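Local structure of IS607 family transposase IS1535 (6DGB) at residues 71-75 and 76-80. The protein probably binds DNA and exchanges its strands as an IS607-family serine transposase, of which this chain is the C-terminal catalytic domain. Sequence-based numbering, arbitrary orientation.
Sequences DRLAR and FGVEH
From Ala74 to Val78 the chain folds back on itself, bringing the two residues side by side at the entrance to helix 78-86. Asp71 to Leu73 coil with helix-like torsions but form no regular helix, and Ala74 is extended. Gly77, at the N-cap, has a positive phi that lets the chain turn there; His80 N bonds back to Gly77 O, three residues earlier, at 2.9 Å.

Inside the turn, Ala74 CB touches both Phe76 O, at 3.3 Å, and Val78 CG2, at 3.7 Å. With chi1 at 169°, CG2 lies anti to the carbonyl carbon of Val78, and this methyl also meets Ala74 O at 3.4 Å. Leu73 CB borders it more loosely, and Leu73 packs on Ile65 and Val67 of strand 64-67, tying the turn to the sheet.

Arg75 and Phe76 lie together where Met115 of the second subunit packs on both. The methylene CG of Arg75 sits over one ring face, 4.1 Å from the Phe76 centroid and 21° off the normal, a CH-pi contact displaced toward the rim. Bends at chi2 and chi3 carry the guanidinium away to a salt bridge with Asp107, and Asp71 CB lies toward the rim of one guanidinium face. Arg72 NE, bonding in its guanidinium plane, reaches Asp71 OD2 at 3.1 Å and 164°, on the anti side but tilted from the carboxylate plane; Arg72 also bridges to Asp103.

Arg7 bonds to the carbonyls of Asp71 and Arg72. Residues 71-75 match the Asp-Arg-Leu-x-Arg motif of serine-recombinase catalytic domains, here leading into helix 78-86 beside the subunit interface.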
ATOM      1  N   ASP A  71       2.402   5.578  -8.882  1.00 34.45           N
ATOM      2  CA  ASP A  71       1.134   4.845  -8.762  1.00 33.08           C
ATOM      3  C   ASP A  71       1.057   3.535  -9.553  1.00 36.74           C
ATOM      4  O   ASP A  71       0.135   2.746  -9.321  1.00 36.34           O
ATOM      5  CB  ASP A  71      -0.066   5.741  -9.102  1.00 35.16           C
ATOM      6  CG  ASP A  71      -0.000   6.367 -10.476  1.00 49.15           C
ATOM      7  OD1 ASP A  71       0.543   7.493 -10.589  1.00 51.12           O
ATOM      8  OD2 ASP A  71      -0.521   5.747 -11.437  1.00 53.46           O
ATOM      9  N   ARG A  72       1.998   3.296 -10.488  1.00 33.48           N
ATOM     10  CA  ARG A  72       2.001   2.065 -11.285  1.00 32.58           C
ATOM     11  C   ARG A  72       2.559   0.915 -10.462  1.00 38.50           C
ATOM     12  O   ARG A  72       2.168  -0.239 -10.658  1.00 39.76           O
ATOM     13  CB  ARG A  72       2.741   2.246 -12.618  1.00 27.00           C
ATOM     14  CG  ARG A  72       2.160   3.324 -13.509  1.00 26.92           C
ATOM     15  CD  ARG A  72       0.858   2.933 -14.169  1.00 33.63           C
ATOM     16  NE  ARG A  72      -0.301   3.332 -13.364  1.00 44.43           N
ATOM     17  CZ  ARG A  72      -1.499   2.748 -13.419  1.00 57.01           C
ATOM     18  NH1 ARG A  72      -1.709   1.724 -14.238  1.00 36.20           N
ATOM     19  NH2 ARG A  72      -2.491   3.180 -12.651  1.00 45.65           N
ATOM     20  N   LEU A  73       3.460   1.240  -9.526  1.00 34.26           N
ATOM     21  CA  LEU A  73       4.044   0.253  -8.642  1.00 34.24           C
ATOM     22  C   LEU A  73       3.040  -0.046  -7.543  1.00 40.01           C
ATOM     23  O   LEU A  73       2.950  -1.185  -7.129  1.00 41.45           O
ATOM     24  CB  LEU A  73       5.363   0.757  -8.040  1.00 34.02           C
ATOM     25  CG  LEU A  73       6.294  -0.349  -7.575  1.00 38.19           C
ATOM     26  CD1 LEU A  73       7.221  -0.772  -8.676  1.00 37.89           C
ATOM     27  CD2 LEU A  73       7.101   0.090  -6.421  1.00 39.35           C
ATOM     28  N   ALA A  74       2.307   0.984  -7.059  1.00 35.87           N
ATOM     29  CA  ALA A  74       1.263   0.931  -6.015  1.00 34.55           C
ATOM     30  C   ALA A  74       0.593   2.296  -5.824  1.00 36.68           C
ATOM     31  O   ALA A  74       1.277   3.323  -5.796  1.00 34.94           O
ATOM     32  CB  ALA A  74       1.841   0.451  -4.685  1.00 35.47           C
ATOM     33  N   ARG A  75      -0.746   2.302  -5.690  1.00 35.13           N
ATOM     34  CA  ARG A  75      -1.551   3.506  -5.413  1.00 36.04           C
ATOM     35  C   ARG A  75      -1.229   3.986  -3.989  1.00 41.23           C
ATOM     36  O   ARG A  75      -1.238   5.196  -3.754  1.00 41.57           O
ATOM     37  CB  ARG A  75      -3.054   3.182  -5.520  1.00 38.55           C
ATOM     38  CG  ARG A  75      -3.985   4.402  -5.537  1.00 54.68           C
ATOM     39  CD  ARG A  75      -3.969   5.187  -6.856  1.00 61.11           C
ATOM     40  NE  ARG A  75      -4.155   4.303  -8.006  1.00 62.15           N
ATOM     41  CZ  ARG A  75      -4.210   4.682  -9.276  1.00 68.75           C
ATOM     42  NH1 ARG A  75      -4.119   5.965  -9.600  1.00 58.24           N
ATOM     43  NH2 ARG A  75      -4.346   3.780 -10.234  1.00 45.40           N
ATOM     44  N   PHE A  76      -0.945   3.019  -3.052  1.00 38.09           N
ATOM     45  CA  PHE A  76      -0.568   3.239  -1.639  1.00 38.68           C
ATOM     46  C   PHE A  76       0.605   2.330  -1.202  1.00 42.38           C
ATOM     47  O   PHE A  76       0.725   1.182  -1.671  1.00 41.55           O
ATOM     48  CB  PHE A  76      -1.769   3.059  -0.655  1.00 40.13           C
ATOM     49  CG  PHE A  76      -3.030   3.807  -1.024  1.00 41.63           C
ATOM     50  CD1 PHE A  76      -3.103   5.191  -0.894  1.00 45.39           C
ATOM     51  CD2 PHE A  76      -4.126   3.137  -1.560  1.00 43.75           C
ATOM     52  CE1 PHE A  76      -4.248   5.892  -1.311  1.00 46.33           C
ATOM     53  CE2 PHE A  76      -5.272   3.836  -1.963  1.00 46.51           C
ATOM     54  CZ  PHE A  76      -5.322   5.207  -1.839  1.00 44.95           C
ATOM     55  N   GLY A  77       1.438   2.874  -0.309  1.00 38.19           N
ATOM     56  CA  GLY A  77       2.559   2.185   0.336  1.00 38.60           C
ATOM     57  C   GLY A  77       3.942   2.237  -0.284  1.00 41.19           C
ATOM     58  O   GLY A  77       4.873   1.646   0.279  1.00 41.09           O
ATOM     59  N   VAL A  78       4.101   2.959  -1.431  1.00 35.07           N
ATOM     60  CA  VAL A  78       5.372   3.050  -2.181  1.00 33.30           C
ATOM     61  C   VAL A  78       6.532   3.515  -1.289  1.00 35.82           C
ATOM     62  O   VAL A  78       7.603   2.910  -1.342  1.00 33.89           O
ATOM     63  CB  VAL A  78       5.254   3.858  -3.495  1.00 34.93           C
ATOM     64  CG1 VAL A  78       6.617   4.164  -4.097  1.00 35.14           C
ATOM     65  CG2 VAL A  78       4.395   3.113  -4.494  1.00 33.26           C
ATOM     66  N   GLU A  79       6.299   4.519  -0.437  1.00 34.33           N
ATOM     67  CA  GLU A  79       7.315   5.022   0.490  1.00 36.56           C
ATOM     68  C   GLU A  79       7.890   3.915   1.414  1.00 40.49           C
ATOM     69  O   GLU A  79       9.098   3.925   1.708  1.00 40.06           O
ATOM     70  CB  GLU A  79       6.793   6.233   1.290  1.00 39.55           C
ATOM     71  CG  GLU A  79       5.454   6.020   1.996  1.00 59.00           C
ATOM     72  CD  GLU A  79       5.101   7.025   3.082  1.00 95.98           C
ATOM     73  OE1 GLU A  79       5.265   8.247   2.853  1.00 98.53           O
ATOM     74  OE2 GLU A  79       4.622   6.587   4.154  1.00 94.03           O
ATOM     75  N   HIS A  80       7.028   2.932   1.806  1.00 36.46           N
ATOM     76  CA  HIS A  80       7.386   1.796   2.667  1.00 37.25           C
ATOM     77  C   HIS A  80       8.161   0.730   1.914  1.00 39.29           C
ATOM     78  O   HIS A  80       9.091   0.151   2.473  1.00 39.71           O
ATOM     79  CB  HIS A  80       6.152   1.223   3.386  1.00 38.64           C
ATOM     80  CG  HIS A  80       5.436   2.237   4.231  1.00 43.02           C
ATOM     81  ND1 HIS A  80       6.092   2.934   5.237  1.00 47.14           N
ATOM     82  CD2 HIS A  80       4.156   2.674   4.160  1.00 44.21           C
ATOM     83  CE1 HIS A  80       5.191   3.757   5.749  1.00 46.88           C
ATOM     84  NE2 HIS A  80       4.017   3.652   5.119  1.00 45.38           N
TER